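Local coordinates for protein carboxylesterase YBFK (Bacillus subtilis, PDB 4CCY) that hydrolyses carboxylic esters to an alcohol and a carboxylate, as a cytoplasmic carboxylesterase of the alpha/beta hydrolase superfamily, at residues A[41-46]-A[94-99]; A[54-59]-A[82-87]; A[68-73]-A[274-279]. All coordinates share one frame; numbering follows the deposited sequence.

Contact 1 of 3, residues A[41-46]-A[94-99]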
loop_
_atom_site.group_PDB
_atom_site.type_symbol
_atom_site.label_atom_id
_atom_site.label_comp_id
_atom_site.label_asym_id
_atom_site.label_seq_id
_atom_site.Cartn_x
_atom_site.Cartn_y
_atom_site.Cartn_z
ATOM N N PHE A 41 -2.834 16.964 -6.620
ATOM C CA PHE A 41 -2.332 16.893 -5.253
ATOM C C PHE A 41 -0.813 16.843 -5.224
ATOM O O PHE A 41 -0.220 16.636 -4.165
ATOM C CB PHE A 41 -2.935 15.691 -4.526
ATOM C CG PHE A 41 -4.419 15.772 -4.403
ATOM C CD1 PHE A 41 -5.006 16.554 -3.405
ATOM C CD2 PHE A 41 -5.237 15.111 -5.310
ATOM C CE1 PHE A 41 -6.383 16.641 -3.297
ATOM C CE2 PHE A 41 -6.614 15.195 -5.200
ATOM C CZ PHE A 41 -7.189 15.966 -4.195
ATOM N N GLY A 42 -0.202 17.056 -6.387
ATOM C CA GLY A 42 1.253 17.114 -6.509
ATOM C C GLY A 42 1.902 16.069 -7.402
ATOM O O GLY A 42 1.270 15.071 -7.802
ATOM N N LYS A 43 3.185 16.297 -7.686
ATOM C CA LYS A 43 4.017 15.395 -8.476
ATOM C C LYS A 43 4.166 14.058 -7.749
ATOM O O LYS A 43 4.668 14.002 -6.625
ATOM C CB LYS A 43 5.397 16.022 -8.703
ATOM C CG LYS A 43 5.541 16.808 -10.003
ATOM C CD LYS A 43 6.913 17.484 -10.128
ATOM C CE LYS A 43 8.091 16.517 -10.018
ATOM N NZ LYS A 43 9.441 17.154 -10.144
ATOM N N THR A 44 3.718 12.988 -8.401
ATOM C CA THR A 44 3.625 11.663 -7.783
ATOM C C THR A 44 4.681 10.772 -8.410
ATOM O O THR A 44 4.741 10.653 -9.642
ATOM C CB THR A 44 2.215 11.059 -7.998
ATOM O OG1 THR A 44 1.257 11.853 -7.301
ATOM C CG2 THR A 44 2.131 9.601 -7.508
ATOM N N HIS A 45 5.507 10.154 -7.561
ATOM C CA HIS A 45 6.620 9.319 -8.022
ATOM C C HIS A 45 6.155 7.951 -8.427
ATOM O O HIS A 45 5.345 7.329 -7.723
ATOM C CB HIS A 45 7.710 9.229 -6.956
ATOM C CG HIS A 45 9.018 8.644 -7.452
ATOM N ND1 HIS A 45 9.332 7.343 -7.308
ATOM C CD2 HIS A 45 10.106 9.240 -8.086
ATOM C CE1 HIS A 45 10.555 7.115 -7.822
ATOM N NE2 HIS A 45 11.031 8.274 -8.291
ATOM N N ILE A 46 6.646 7.495 -9.587
ATOM C CA ILE A 46 6.331 6.164 -10.131
ATOM C C ILE A 46 7.616 5.383 -10.407
ATOM O O ILE A 46 8.559 5.927 -10.976
ATOM C CB ILE A 46 5.571 6.266 -11.485
ATOM C CG1 ILE A 46 4.452 7.324 -11.451
ATOM C CG2 ILE A 46 5.117 4.886 -11.975
ATOM C CD1 ILE A 46 3.233 6.981 -10.626
ATOM N N LYS A 94 8.953 9.772 -2.237
ATOM C CA LYS A 94 9.425 10.765 -3.214
ATOM C C LYS A 94 8.315 11.608 -3.864
ATOM O O LYS A 94 8.589 12.564 -4.611
ATOM C CB LYS A 94 10.268 10.085 -4.300
ATOM C CG LYS A 94 11.603 9.541 -3.812
ATOM C CD LYS A 94 12.553 9.317 -4.981
ATOM C CE LYS A 94 13.723 8.441 -4.557
ATOM N NZ LYS A 94 14.960 8.818 -5.295
ATOM N N SER A 95 7.061 11.267 -3.599
ATOM C CA SER A 95 5.965 12.103 -4.075
ATOM C C SER A 95 5.976 13.450 -3.331
ATOM O O SER A 95 6.329 13.507 -2.147
ATOM C CB SER A 95 4.632 11.352 -3.969
ATOM O OG SER A 95 4.674 10.198 -4.808
ATOM N N ILE A 96 5.641 14.530 -4.046
ATOM C CA ILE A 96 5.789 15.905 -3.534
ATOM C C ILE A 96 4.434 16.607 -3.384
ATOM O O ILE A 96 3.869 17.101 -4.360
ATOM C CB ILE A 96 6.716 16.751 -4.445
ATOM C CG1 ILE A 96 8.028 16.017 -4.720
ATOM C CG2 ILE A 96 6.979 18.128 -3.841
ATOM C CD1 ILE A 96 8.570 16.285 -6.106
ATOM N N PRO A 97 3.913 16.664 -2.158
ATOM C CA PRO A 97 2.567 17.205 -1.978
ATOM C C PRO A 97 2.445 18.690 -2.358
ATOM O O PRO A 97 3.316 19.489 -2.033
ATOM C CB PRO A 97 2.301 17.015 -0.472
ATOM C CG PRO A 97 3.273 15.973 -0.015
ATOM C CD PRO A 97 4.483 16.124 -0.905
ATOM N N SER A 98 1.384 19.019 -3.089
ATOM C CA SER A 98 0.928 20.396 -3.234
ATOM C C SER A 98 -0.285 20.560 -2.304
ATOM O O SER A 98 -0.109 20.544 -1.097
ATOM C CB SER A 98 0.595 20.719 -4.688
ATOM O OG SER A 98 -0.406 19.850 -5.182
ATOM N N ALA A 99 -1.498 20.704 -2.842
ATOM C CA ALA A 99 -2.712 20.656 -2.015
ATOM C C ALA A 99 -2.778 19.359 -1.210
ATOM O O ALA A 99 -2.574 18.269 -1.753
ATOM C CB ALA A 99 -3.962 20.778 -2.879
HETATM O O HOH W 1 -1.064 15.977 -1.455
HETATM O O HOH W 2 4.335 18.696 -6.471
#
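Two first torsions set up the meeting of H45 with K94 and S95. H45 has its CG anti to the backbone N (chi1 -167°), which lays the imidazole alongside the K94 chain, the two side chains pointing the same way; S95 keeps OG beside its own backbone N (chi1 -62°), within range of the H45 amide. K94 CB touches H45 CG at 3.7 Å, and K94 CD stands over the ring face toward its rim, a CH-pi contact. Beyond the ring, K94 NZ reaches a salt bridge with D22, while Y36 meets the imidazole edge-to-face. S95 OG does double duty: it accepts the bond from H45 N at 2.9 Å and bonds in turn to the backbone O of D87.

The contact belongs to the antiparallel N-terminal part of the alpha/beta hydrolase sheet, where strand 42-49 is flanked by a short, weakly bonded strand at 96-97. I96 N gives K43 O a nearly straight bond of 2.8 Å (175° at the hydrogen), and the K43 and I96 side chains run side by side, K43 CE 3.9 Å from I96 CD1. A water accepts from K43 N and donates to I96 O, bridging the two strands. At G42 a CB would collide with I96 O, which already sits 3.4 Å from G42 CA. S98 N donates to F41 O; a second water donates to that same oxygen and to A99 O. A99 O also lies in the plane of the F41 ring, 3.4 Å from CD1 at its edge, and the ring packs on W110 of helix 104-118.

Contact 2 of 3, residues A[54-59]-A[82-87]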
loop_
_atom_site.group_PDB
_atom_site.type_symbol
_atom_site.label_atom_id
_atom_site.label_comp_id
_atom_site.label_asym_id
_atom_site.label_seq_id
_atom_site.Cartn_x
_atom_site.Cartn_y
_atom_site.Cartn_z
ATOM N N ALA A 54 2.220 -5.138 -21.924
ATOM C CA ALA A 54 1.483 -6.020 -21.006
ATOM C C ALA A 54 0.384 -5.260 -20.240
ATOM O O ALA A 54 0.477 -4.031 -20.100
ATOM C CB ALA A 54 2.450 -6.687 -20.039
ATOM N N PRO A 55 -0.659 -5.975 -19.737
ATOM C CA PRO A 55 -1.700 -5.284 -18.960
ATOM C C PRO A 55 -1.124 -4.519 -17.757
ATOM O O PRO A 55 -0.097 -4.911 -17.192
ATOM C CB PRO A 55 -2.627 -6.420 -18.503
ATOM C CG PRO A 55 -2.426 -7.503 -19.513
ATOM C CD PRO A 55 -0.989 -7.402 -19.951
ATOM N N SER A 56 -1.785 -3.426 -17.389
ATOM C CA SER A 56 -1.308 -2.546 -16.324
ATOM C C SER A 56 -1.574 -3.062 -14.897
ATOM O O SER A 56 -2.634 -3.613 -14.616
ATOM C CB SER A 56 -1.872 -1.133 -16.514
ATOM O OG SER A 56 -1.523 -0.635 -17.800
ATOM N N LEU A 57 -0.598 -2.882 -14.007
ATOM C CA LEU A 57 -0.783 -3.206 -12.582
ATOM C C LEU A 57 -0.211 -2.108 -11.701
ATOM O O LEU A 57 1.001 -1.889 -11.681
ATOM C CB LEU A 57 -0.179 -4.581 -12.229
ATOM C CG LEU A 57 -0.082 -4.997 -10.744
ATOM C CD1 LEU A 57 -1.436 -5.076 -10.037
ATOM C CD2 LEU A 57 0.691 -6.297 -10.582
ATOM N N ILE A 58 -1.096 -1.418 -10.983
ATOM C CA ILE A 58 -0.729 -0.345 -10.061
ATOM C C ILE A 58 -0.412 -0.961 -8.710
ATOM O O ILE A 58 -1.200 -1.771 -8.203
ATOM C CB ILE A 58 -1.907 0.655 -9.852
ATOM C CG1 ILE A 58 -2.400 1.256 -11.183
ATOM C CG2 ILE A 58 -1.550 1.737 -8.826
ATOM C CD1 ILE A 58 -1.413 2.146 -11.906
ATOM N N LEU A 59 0.724 -0.578 -8.125
ATOM C CA LEU A 59 1.098 -1.075 -6.797
ATOM C C LEU A 59 1.071 0.029 -5.756
ATOM O O LEU A 59 1.669 1.089 -5.965
ATOM C CB LEU A 59 2.487 -1.741 -6.820
ATOM C CG LEU A 59 2.623 -2.976 -7.733
ATOM C CD1 LEU A 59 4.040 -3.544 -7.725
ATOM C CD2 LEU A 59 1.608 -4.054 -7.356
ATOM N N ARG A 82 2.847 -4.831 -16.897
ATOM C CA ARG A 82 3.530 -3.561 -16.784
ATOM C C ARG A 82 3.134 -3.005 -15.415
ATOM O O ARG A 82 1.993 -2.574 -15.227
ATOM C CB ARG A 82 3.100 -2.624 -17.913
ATOM C CG ARG A 82 3.792 -1.264 -17.914
ATOM C CD ARG A 82 5.284 -1.360 -18.217
ATOM N NE ARG A 82 5.891 -0.028 -18.330
ATOM C CZ ARG A 82 7.192 0.232 -18.216
ATOM N NH1 ARG A 82 8.059 -0.750 -17.985
ATOM N NH2 ARG A 82 7.632 1.480 -18.330
ATOM N N THR A 83 4.060 -3.069 -14.459
ATOM C CA THR A 83 3.799 -2.618 -13.088
ATOM C C THR A 83 4.196 -1.170 -12.878
ATOM O O THR A 83 5.266 -0.735 -13.308
ATOM C CB THR A 83 4.561 -3.447 -12.035
ATOM O OG1 THR A 83 5.965 -3.439 -12.359
ATOM C CG2 THR A 83 4.027 -4.892 -11.978
ATOM N N TYR A 84 3.326 -0.442 -12.195
ATOM C CA TYR A 84 3.566 0.931 -11.811
ATOM C C TYR A 84 3.508 1.020 -10.289
ATOM O O TYR A 84 2.436 0.950 -9.712
ATOM C CB TYR A 84 2.499 1.827 -12.406
ATOM C CG TYR A 84 2.467 1.858 -13.924
ATOM C CD1 TYR A 84 3.427 2.573 -14.648
ATOM C CD2 TYR A 84 1.459 1.197 -14.631
ATOM C CE1 TYR A 84 3.379 2.630 -16.030
ATOM C CE2 TYR A 84 1.404 1.248 -16.020
ATOM C CZ TYR A 84 2.363 1.961 -16.713
ATOM O OH TYR A 84 2.319 2.011 -18.090
ATOM N N ALA A 85 4.663 1.171 -9.647
ATOM C CA ALA A 85 4.713 1.279 -8.192
ATOM C C ALA A 85 4.612 2.752 -7.812
ATOM O O ALA A 85 5.522 3.554 -8.083
ATOM C CB ALA A 85 5.986 0.653 -7.640
ATOM N N VAL A 86 3.496 3.093 -7.181
ATOM C CA VAL A 86 3.117 4.488 -6.955
ATOM C C VAL A 86 3.388 4.888 -5.498
ATOM O O VAL A 86 2.913 4.214 -4.567
ATOM C CB VAL A 86 1.619 4.696 -7.292
ATOM C CG1 VAL A 86 1.190 6.136 -7.032
ATOM C CG2 VAL A 86 1.312 4.264 -8.728
ATOM N N ASP A 87 4.131 5.986 -5.313
ATOM C CA ASP A 87 4.432 6.503 -3.968
ATOM C C ASP A 87 3.257 7.339 -3.501
ATOM O O ASP A 87 2.936 8.345 -4.115
ATOM C CB ASP A 87 5.733 7.334 -3.936
ATOM C CG ASP A 87 6.984 6.477 -3.722
ATOM O OD1 ASP A 87 6.866 5.227 -3.645
ATOM O OD2 ASP A 87 8.104 7.043 -3.667
HETATM O O HOH W 3 0.627 0.302 -19.162
#
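A beta-alpha-beta unit supplies this contact: strand 56-60 leads through helix 71-80 to strand 82-86, and the two strands lie parallel in the sheet, their segment axes 21° apart. Five backbone hydrogen bonds join them, with the chain at 82-86 bonding to P55, L57 and L59; the bond from Y84 N to L57 O is 2.8 Å long and fairly straight at 168°.

On the face carrying L57, L59, T83 and A85, L57 CD2 lies beside T83 CG2 at 3.9 Å, and helix 71-80 covers the layer through I74 and W77. T83 OG1 turns to S78 of that helix.

The other face carries S56, I58, R82 and Y84, with V86 beyond. With CG1 beside its backbone N (chi1 -57°), I58 sends CD1 obliquely across to Y84 CB at 4.0 Å, while its other branch, CG2, meets V86 CG2 at 3.8 Å. Replacing I58 by an alanine would probably open a gap between Y84 and V86, leaving the tyrosine ring freer to shift. Farther along the ring, S56 OG lies in its plane, 3.9 Å from CE2, and one water links S56 OG to Y84 OH, 2.6 Å from the latter.

The chemistry thus divides the work: the backbone bonds set the register, the branched aliphatic groups fill the buried layer, and the two hydroxyls, S56 OG and Y84 OH, meet through a shared water.

Contact 3 of 3, residues A[68-73]-A[274-279]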
loop_
_atom_site.group_PDB
_atom_site.type_symbol
_atom_site.label_atom_id
_atom_site.label_comp_id
_atom_site.label_asym_id
_atom_site.label_seq_id
_atom_site.Cartn_x
_atom_site.Cartn_y
_atom_site.Cartn_z
ATOM N N ALA A 68 9.673 1.105 -2.433
ATOM C CA ALA A 68 10.845 0.242 -2.207
ATOM C C ALA A 68 10.483 -1.158 -1.665
ATOM O O ALA A 68 11.178 -2.136 -1.947
ATOM C CB ALA A 68 11.848 0.927 -1.276
ATOM N N MET A 69 9.390 -1.241 -0.905
ATOM C CA MET A 69 8.959 -2.494 -0.256
ATOM C C MET A 69 8.547 -3.607 -1.231
ATOM O O MET A 69 8.468 -4.772 -0.840
ATOM C CB MET A 69 7.834 -2.238 0.757
ATOM C CG MET A 69 6.532 -1.733 0.137
ATOM S SD MET A 69 5.126 -2.073 1.208
ATOM C CE MET A 69 4.804 -3.788 0.781
ATOM N N TRP A 70 8.307 -3.259 -2.491
ATOM C CA TRP A 70 7.971 -4.266 -3.499
ATOM C C TRP A 70 9.129 -5.061 -4.074
ATOM O O TRP A 70 8.915 -5.890 -4.962
ATOM C CB TRP A 70 7.140 -3.653 -4.638
ATOM C CG TRP A 70 5.870 -3.007 -4.150
ATOM C CD1 TRP A 70 5.543 -1.651 -4.168
ATOM C CD2 TRP A 70 4.719 -3.668 -3.518
ATOM N NE1 TRP A 70 4.303 -1.441 -3.622
ATOM C CE2 TRP A 70 3.755 -2.608 -3.213
ATOM C CE3 TRP A 70 4.397 -4.993 -3.199
ATOM C CZ2 TRP A 70 2.530 -2.880 -2.612
ATOM C CZ3 TRP A 70 3.170 -5.253 -2.582
ATOM C CH2 TRP A 70 2.255 -4.224 -2.302
ATOM N N TYR A 71 10.353 -4.856 -3.587
ATOM C CA TYR A 71 11.511 -5.595 -4.156
ATOM C C TYR A 71 11.346 -7.137 -4.225
ATOM O O TYR A 71 11.773 -7.736 -5.198
ATOM C CB TYR A 71 12.860 -5.195 -3.512
ATOM C CG TYR A 71 13.044 -5.718 -2.113
ATOM C CD1 TYR A 71 13.587 -6.994 -1.880
ATOM C CD2 TYR A 71 12.645 -4.965 -1.016
ATOM C CE1 TYR A 71 13.719 -7.490 -0.589
ATOM C CE2 TYR A 71 12.776 -5.458 0.281
ATOM C CZ TYR A 71 13.315 -6.711 0.486
ATOM O OH TYR A 71 13.442 -7.191 1.776
ATOM N N PRO A 72 10.721 -7.783 -3.213
ATOM C CA PRO A 72 10.685 -9.253 -3.354
ATOM C C PRO A 72 9.473 -9.775 -4.138
ATOM O O PRO A 72 9.303 -10.979 -4.291
ATOM C CB PRO A 72 10.616 -9.730 -1.903
ATOM C CG PRO A 72 9.908 -8.630 -1.186
ATOM C CD PRO A 72 10.144 -7.349 -1.924
ATOM N N ASN A 73 8.628 -8.869 -4.616
ATOM C CA ASN A 73 7.460 -9.249 -5.398
ATOM C C ASN A 73 7.561 -8.795 -6.854
ATOM O O ASN A 73 6.906 -9.357 -7.734
ATOM C CB ASN A 73 6.216 -8.659 -4.756
ATOM C CG ASN A 73 6.260 -8.739 -3.249
ATOM O OD1 ASN A 73 6.549 -7.747 -2.595
ATOM N ND2 ASN A 73 6.018 -9.932 -2.690
ATOM N N LEU A 274 2.975 -7.688 7.615
ATOM C CA LEU A 274 3.826 -7.421 6.454
ATOM C C LEU A 274 3.902 -8.617 5.503
ATOM O O LEU A 274 4.982 -9.096 5.151
ATOM C CB LEU A 274 5.217 -6.978 6.917
ATOM C CG LEU A 274 5.267 -5.691 7.747
ATOM C CD1 LEU A 274 6.704 -5.377 8.110
ATOM C CD2 LEU A 274 4.612 -4.504 7.036
ATOM N N LEU A 275 2.727 -9.055 5.060
ATOM C CA LEU A 275 2.555 -10.332 4.379
ATOM C C LEU A 275 3.329 -10.457 3.064
ATOM O O LEU A 275 3.872 -11.528 2.767
ATOM C CB LEU A 275 1.057 -10.616 4.179
ATOM C CG LEU A 275 0.526 -11.905 3.537
ATOM C CD1 LEU A 275 1.273 -13.155 4.003
ATOM C CD2 LEU A 275 -0.975 -12.032 3.821
ATOM N N SER A 276 3.388 -9.387 2.280
ATOM C CA SER A 276 4.103 -9.451 1.006
ATOM C C SER A 276 5.621 -9.547 1.210
ATOM O O SER A 276 6.339 -10.038 0.329
ATOM C CB SER A 276 3.753 -8.261 0.117
ATOM O OG SER A 276 4.079 -7.049 0.771
ATOM N N LEU A 277 6.100 -9.077 2.366
ATOM C CA LEU A 277 7.523 -9.136 2.701
ATOM C C LEU A 277 7.911 -10.436 3.407
ATOM O O LEU A 277 9.008 -10.960 3.186
ATOM C CB LEU A 277 7.945 -7.931 3.554
ATOM C CG LEU A 277 8.086 -6.562 2.866
ATOM C CD1 LEU A 277 8.047 -5.452 3.904
ATOM C CD2 LEU A 277 9.348 -6.467 2.007
ATOM N N GLU A 278 7.013 -10.935 4.252
ATOM C CA GLU A 278 7.233 -12.155 5.045
ATOM C C GLU A 278 7.075 -13.464 4.284
ATOM O O GLU A 278 7.797 -14.424 4.541
ATOM C CB GLU A 278 6.237 -12.191 6.187
ATOM C CG GLU A 278 6.826 -11.811 7.518
ATOM C CD GLU A 278 5.858 -12.037 8.657
ATOM O OE1 GLU A 278 4.896 -11.257 8.764
ATOM O OE2 GLU A 278 6.064 -13.002 9.426
ATOM N N GLN A 279 6.084 -13.516 3.398
ATOM C CA GLN A 279 5.818 -14.718 2.607
ATOM C C GLN A 279 5.759 -14.369 1.125
ATOM O O GLN A 279 4.726 -14.608 0.474
ATOM C CB GLN A 279 4.503 -15.387 3.046
ATOM C CG GLN A 279 4.475 -15.862 4.491
ATOM C CD GLN A 279 5.381 -17.058 4.736
ATOM O OE1 GLN A 279 5.871 -17.689 3.797
ATOM N NE2 GLN A 279 5.591 -17.386 5.998
HETATM O O HOH W 4 6.601 -6.646 -0.247
#
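The hydrogen bonds centre on N73 and S276, and both ends of the asparagine amide are used. N73 ND2 donates to S276 O at 3.0 Å, a nearly straight bond (172° at the hydrogen), with the acceptor almost in the amide plane and the donor tilted somewhat from the carbonyl plane. The same nitrogen also bonds N284 OD1 of helix 280-290, so the amide ties the segment to two successive helices.

The water-mediated bonds come next. A single water is held by three groups: it donates to M69 O and, at 2.6 Å, to N73 OD1, and accepts from S276 OG at 2.7 Å. S276 places OG between its backbone N and carbonyl carbon (chi1 59°), which aims the hydroxyl at this water. These bonds probably fix the rotation of the N73 amide, since its oxygen and nitrogen are engaged with different partners.

Apolar packing forms a third group. L277 CD2 meets P72 CG at 3.9 Å. It also touches Y71 CE2, the leucine crossing the tyrosine side chain at about a right angle.

Carbon atoms also press on oxygens. L277 CD2 lies 3.4 Å from M69 O. M69 CE approaches S276 OG at 3.3 Å, and the W70 indole brings CZ3 near the same hydroxyl.

The contact lies beside the probable catalytic triad of the alpha/beta hydrolase fold, between the start of helix 71-80 and the short helix 275-278 that follows H273, the probable charge-relay histidine. The M69 side chain is about 7 Å from that of S129, the probable nucleophile, and W70 touches the probable nucleophile elbow.

From the N terminus the chain passes 41-46, 54-59, 68-73, 82-87 and 94-99 before the long run to 274-279. Contact 2 closes the beta-alpha-beta loop from 54-59 to 82-87, and this lies wholly within the larger loop that contact 1 completes when 94-99 returns to 41-46. Contact 3 crosses both, starting from 68-73 inside them and ending some 200 residues later. Contacts 1 and 2 meet directly in one sheet, where H45 O lies 3.0 Å from D87 N, probably bonded. W70 packs on L59 and A85, joining contact 2 to contact 3; contact 3 then ties the start of helix 71-80 to the short helix 275-278 near the C terminus. Contacts 1 and 3 do not touch.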